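PDB 2PRR: alkylhydroperoxidase AhpD core: uncharacterized peroxidase-related protein from Ralstonia eutropha, which is uncharacterised but probably acts as an oxidoreductase related to the alkylhydroperoxidase AhpD. Local coordinates for residues A57-D60 against A61-K65; M181-D185 against E186-M190. All blocks are in the same frame, centred on the assembly; numbering follows the deposited sequence.

How the contacts relate
The chain reaches contact 1 first, at the C-terminal end of helix 49-63. Residues 57-65 form one continuous piece there, so the contact closes only helical turns. It lies against helices 71-84 and 156-179 and against a second subunit. The chain then runs through five more helices to the long helix 156-179. Contact 2 follows in residues 181-190, where an extended segment turns into the short helix 185-189. It ties the C-terminal part of the chain to helix 88-102 and to a third subunit. The two contacts neither nest nor cross. The centres of contact 1 and contact 2 are 22 Å apart, on opposite sides of the chain's centre.

Contact 1: residues A57-D60 against A61-K65; sequences AYHD and ALMLK
His59 and Met63 meet one helical turn apart. Met63 is a selenomethionine, and its CG lies over one face of the imidazole, offset toward the rim. This is a CH-pi contact, with Met63 CG 3.7 Å from the centroid of the His59 ring. The chain then bends at chi2 and chi3, and SE sits obliquely to the ring, farther off. On another side of the helix, Leu62 CD1 approaches the Tyr58 ring obliquely, 3.8 Å from Tyr58 CD1. Leu64 and Asp60 run side by side. Leu64 CD1 lies 3.7 Å from Asp60 CG, a methyl group against a carboxylate.

His59 ND1 donates to Asp60 OD1 at 3.2 Å, and the bond is nearly straight at 167°. The carboxylate oxygen lies in the imidazole plane, which limits the ring's rotation. His59 CG stands anti to the backbone N (chi1 173°), which carries the ring along the helix toward Met63. The other oxygen of the carboxylate, Asp60 OD2, forms a salt bridge with Arg27.

Main-chain bonds of the helix accompany these side-chain contacts. His59 O accepts from Met63 N at 2.9 Å and also from Leu62 N at 3.3 Å. Leu64 N bonds to Asp60 O at 3.0 Å.

Farther out, Phe168 of helix 156-179 touches His59 and Leu62. Ala54 of a second subunit packs on Tyr58. A bound di(hydroxyethyl)ether lies beside His59. This is i to i+4 packing in the last turns of an alpha helix, with a His-carboxylate pair, within the all-helical fold of an AhpD-like protein.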
loop_
_atom_site.group_PDB
_atom_site.type_symbol
_atom_site.label_atom_id
_atom_site.label_comp_id
_atom_site.label_asym_id
_atom_site.label_seq_id
_atom_site.Cartn_x
_atom_site.Cartn_y
_atom_site.Cartn_z
ATOM N N ALA D 57 -22.088 -26.676 3.051
ATOM C CA ALA D 57 -22.424 -27.185 1.738
ATOM C C ALA D 57 -21.490 -26.615 0.683
ATOM O O ALA D 57 -21.091 -27.317 -0.244
ATOM C CB ALA D 57 -23.859 -26.864 1.408
ATOM N N TYR D 58 -21.134 -25.331 0.811
ATOM C CA TYR D 58 -20.225 -24.723 -0.143
ATOM C C TYR D 58 -18.856 -25.321 0.097
ATOM O O TYR D 58 -18.157 -25.663 -0.847
ATOM C CB TYR D 58 -20.156 -23.195 0.022
ATOM C CG TYR D 58 -19.964 -22.451 -1.281
ATOM C CD1 TYR D 58 -19.070 -22.897 -2.244
ATOM C CD2 TYR D 58 -20.660 -21.282 -1.540
ATOM C CE1 TYR D 58 -18.908 -22.219 -3.441
ATOM C CE2 TYR D 58 -20.491 -20.584 -2.761
ATOM C CZ TYR D 58 -19.602 -21.049 -3.691
ATOM O OH TYR D 58 -19.404 -20.373 -4.894
ATOM N N HIS D 59 -18.458 -25.435 1.360
ATOM C CA HIS D 59 -17.172 -26.022 1.686
ATOM C C HIS D 59 -17.004 -27.432 1.070
ATOM O O HIS D 59 -15.983 -27.755 0.441
ATOM C CB HIS D 59 -16.980 -26.093 3.206
ATOM C CG HIS D 59 -15.743 -26.837 3.610
ATOM N ND1 HIS D 59 -15.745 -28.186 3.903
ATOM C CD2 HIS D 59 -14.453 -26.437 3.696
ATOM C CE1 HIS D 59 -14.515 -28.574 4.181
ATOM N NE2 HIS D 59 -13.713 -27.530 4.066
ATOM N N ASP D 60 -18.020 -28.264 1.268
ATOM C CA ASP D 60 -18.016 -29.622 0.755
ATOM C C ASP D 60 -17.962 -29.648 -0.761
ATOM O O ASP D 60 -17.272 -30.463 -1.339
ATOM C CB ASP D 60 -19.234 -30.359 1.290
ATOM C CG ASP D 60 -19.114 -30.685 2.791
ATOM O OD1 ASP D 60 -18.163 -30.209 3.453
ATOM O OD2 ASP D 60 -19.959 -31.452 3.305
ATOM N N ALA D 61 -18.632 -28.713 -1.420
ATOM C CA ALA D 61 -18.617 -28.668 -2.893
ATOM C C ALA D 61 -17.238 -28.442 -3.546
ATOM O O ALA D 61 -16.983 -28.861 -4.676
ATOM C CB ALA D 61 -19.588 -27.613 -3.369
ATOM N N LEU D 62 -16.349 -27.779 -2.831
ATOM C CA LEU D 62 -15.035 -27.461 -3.335
ATOM C C LEU D 62 -13.963 -28.403 -2.808
ATOM O O LEU D 62 -13.038 -28.778 -3.536
ATOM C CB LEU D 62 -14.693 -26.035 -2.901
ATOM C CG LEU D 62 -15.735 -24.978 -3.264
ATOM C CD1 LEU D 62 -15.327 -23.622 -2.748
ATOM C CD2 LEU D 62 -15.919 -24.916 -4.761
HETATM N N MSE D 63 -14.069 -28.768 -1.537
HETATM C CA MSE D 63 -13.029 -29.537 -0.921
HETATM C C MSE D 63 -13.286 -31.037 -1.057
HETATM O O MSE D 63 -12.380 -31.817 -0.837
HETATM C CB MSE D 63 -12.885 -29.150 0.553
HETATM C CG MSE D 63 -12.753 -27.679 0.837
HETATM SE SE MSE D 63 -11.261 -26.910 -0.083
HETATM C CE MSE D 63 -10.032 -27.400 0.830
ATOM N N LEU D 64 -14.493 -31.451 -1.423
ATOM C CA LEU D 64 -14.775 -32.885 -1.530
ATOM C C LEU D 64 -14.975 -33.389 -2.970
ATOM O O LEU D 64 -14.931 -34.586 -3.201
ATOM C CB LEU D 64 -15.938 -33.263 -0.613
ATOM C CG LEU D 64 -15.745 -32.961 0.886
ATOM C CD1 LEU D 64 -16.885 -33.488 1.723
ATOM C CD2 LEU D 64 -14.467 -33.569 1.392
ATOM N N LYS D 65 -15.129 -32.493 -3.941
ATOM C CA LYS D 65 -15.324 -32.901 -5.332
ATOM C C LYS D 65 -14.157 -33.683 -5.913
ATOM O O LYS D 65 -13.084 -33.752 -5.318
ATOM C CB LYS D 65 -15.542 -31.661 -6.215
ATOM C CG LYS D 65 -14.333 -30.721 -6.330
ATOM C CD LYS D 65 -14.667 -29.432 -7.101
ATOM C CE LYS D 65 -14.715 -29.624 -8.619
ATOM N NZ LYS D 65 -13.388 -29.747 -9.298
#

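Contact 2: residues M181-D185 against E186-M190; sequences MRPND and EFFLM
Pro183 and Phe188 make the apolar part of the contact. The two side chains cross at a slant, with Pro183 CB 4.1 Å from Phe188 CE1. Val92 of helix 88-102 touches both side chains.

Carbonyl-to-ring contacts come next. Asn184 O lies at the edge of the Phe188 ring, in its plane, 3.4 Å from Phe188 CD1. Pro183 O is at the same ring's edge. Asn184 and Phe187 point the same way, side by side, and their amide and ring planes stand 83° apart. Asn184 OD1 comes within 3.3 Å of Phe187 CE2. The Phe187 ring also packs edge-to-face with Phe37.

Two backbone hydrogen bonds start the turn. Phe187 N donates to Asn184 O at 3.3 Å, from above the carbonyl plane. Phe188 N makes a weak bond to Asp185 O.

One water joins two side chains. It accepts from Asn184 ND2 at 3.1 Å and donates to Glu186 OE1 at 2.7 Å. The bend of Glu186 at chi2 (79°) turns its carboxylate back toward Asn184.

The amide of Asn184 is also held from outside. OD1 accepts from Asn40 N, and ND2 donates to Val38 O. Both ends of this buried amide are thus satisfied, and its orientation is fixed. The backbone bonds that open the short helix 185-189 are long or weak. Aromatic packing and the fixed amide of Asn184 therefore probably contribute to its seating.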
loop_
_atom_site.group_PDB
_atom_site.type_symbol
_atom_site.label_atom_id
_atom_site.label_comp_id
_atom_site.label_asym_id
_atom_site.label_seq_id
_atom_site.Cartn_x
_atom_site.Cartn_y
_atom_site.Cartn_z
HETATM N N MSE D 181 -12.953 -16.150 15.963
HETATM C CA MSE D 181 -13.017 -17.603 15.956
HETATM C C MSE D 181 -11.654 -18.150 16.387
HETATM O O MSE D 181 -10.617 -17.756 15.843
HETATM C CB MSE D 181 -13.445 -18.107 14.596
HETATM C CG MSE D 181 -13.936 -19.571 14.635
HETATM SE SE MSE D 181 -14.028 -20.113 12.910
HETATM C CE MSE D 181 -15.535 -19.149 12.494
ATOM N N ARG D 182 -11.665 -19.024 17.399
ATOM C CA ARG D 182 -10.447 -19.544 18.014
ATOM C C ARG D 182 -10.087 -20.964 17.583
ATOM O O ARG D 182 -10.893 -21.901 17.755
ATOM C CB ARG D 182 -10.571 -19.506 19.542
ATOM C CG ARG D 182 -9.266 -19.813 20.269
ATOM C CD ARG D 182 -9.436 -20.103 21.768
ATOM N NE ARG D 182 -8.171 -20.594 22.332
ATOM C CZ ARG D 182 -7.182 -19.817 22.782
ATOM N NH1 ARG D 182 -7.286 -18.499 22.820
ATOM N NH2 ARG D 182 -6.072 -20.376 23.231
ATOM N N PRO D 183 -8.860 -21.130 17.053
ATOM C CA PRO D 183 -8.424 -22.456 16.660
ATOM C C PRO D 183 -8.258 -23.383 17.869
ATOM O O PRO D 183 -7.773 -22.967 18.929
ATOM C CB PRO D 183 -7.092 -22.217 15.953
ATOM C CG PRO D 183 -6.673 -20.786 16.304
ATOM C CD PRO D 183 -7.846 -20.075 16.800
ATOM N N ASN D 184 -8.676 -24.629 17.695
ATOM C CA ASN D 184 -8.580 -25.625 18.742
ATOM C C ASN D 184 -7.124 -25.954 19.034
ATOM O O ASN D 184 -6.267 -25.837 18.166
ATOM C CB ASN D 184 -9.322 -26.915 18.350
ATOM C CG ASN D 184 -10.726 -26.668 17.892
ATOM O OD1 ASN D 184 -10.961 -26.109 16.806
ATOM N ND2 ASN D 184 -11.682 -27.116 18.683
ATOM N N ASP D 185 -6.860 -26.369 20.270
ATOM C CA ASP D 185 -5.512 -26.690 20.726
ATOM C C ASP D 185 -4.892 -27.818 19.933
ATOM O O ASP D 185 -3.694 -27.837 19.704
ATOM C CB ASP D 185 -5.530 -27.103 22.214
ATOM C CG ASP D 185 -5.769 -25.933 23.174
ATOM O OD1 ASP D 185 -5.949 -24.773 22.732
ATOM O OD2 ASP D 185 -5.774 -26.199 24.396
ATOM N N GLU D 186 -5.721 -28.759 19.526
ATOM C CA GLU D 186 -5.267 -29.941 18.828
ATOM C C GLU D 186 -4.635 -29.631 17.477
ATOM O O GLU D 186 -3.723 -30.337 17.050
ATOM C CB GLU D 186 -6.414 -30.925 18.607
ATOM C CG GLU D 186 -7.044 -31.510 19.869
ATOM C CD GLU D 186 -8.024 -30.579 20.549
ATOM O OE1 GLU D 186 -8.069 -29.364 20.224
ATOM O OE2 GLU D 186 -8.748 -31.068 21.425
ATOM N N PHE D 187 -5.122 -28.601 16.795
ATOM C CA PHE D 187 -4.564 -28.246 15.489
ATOM C C PHE D 187 -3.097 -27.820 15.525
ATOM O O PHE D 187 -2.351 -28.148 14.599
ATOM C CB PHE D 187 -5.367 -27.119 14.821
ATOM C CG PHE D 187 -6.749 -27.519 14.383
ATOM C CD1 PHE D 187 -6.939 -28.622 13.551
ATOM C CD2 PHE D 187 -7.845 -26.740 14.719
ATOM C CE1 PHE D 187 -8.188 -28.972 13.121
ATOM C CE2 PHE D 187 -9.107 -27.089 14.292
ATOM C CZ PHE D 187 -9.281 -28.223 13.494
ATOM N N PHE D 188 -2.703 -27.087 16.577
ATOM C CA PHE D 188 -1.343 -26.526 16.712
ATOM C C PHE D 188 -0.250 -27.599 16.666
ATOM O O PHE D 188 0.797 -27.393 16.082
ATOM C CB PHE D 188 -1.204 -25.706 18.005
ATOM C CG PHE D 188 -1.908 -24.344 17.999
ATOM C CD1 PHE D 188 -3.247 -24.236 18.259
ATOM C CD2 PHE D 188 -1.182 -23.170 17.852
ATOM C CE1 PHE D 188 -3.886 -22.993 18.311
ATOM C CE2 PHE D 188 -1.804 -21.903 17.897
ATOM C CZ PHE D 188 -3.142 -21.808 18.122
ATOM N N LEU D 189 -0.521 -28.759 17.246
ATOM C CA LEU D 189 0.449 -29.855 17.316
ATOM C C LEU D 189 0.255 -30.985 16.277
ATOM O O LEU D 189 1.185 -31.730 15.980
ATOM C CB LEU D 189 0.398 -30.427 18.742
ATOM C CG LEU D 189 1.380 -31.507 19.181
ATOM C CD1 LEU D 189 2.841 -31.213 18.801
ATOM C CD2 LEU D 189 1.240 -31.665 20.693
HETATM N N MSE D 190 -0.951 -31.097 15.744
HETATM C CA MSE D 190 -1.325 -32.127 14.774
HETATM C C MSE D 190 -0.550 -32.087 13.457
HETATM O O MSE D 190 -0.479 -31.046 12.807
HETATM C CB MSE D 190 -2.812 -31.962 14.495
HETATM C CG MSE D 190 -3.431 -32.878 13.486
HETATM SE SE MSE D 190 -5.290 -32.379 13.333
HETATM C CE MSE D 190 -5.871 -32.666 15.149
HETATM O O HOH W 1 -10.422 -28.421 21.169
#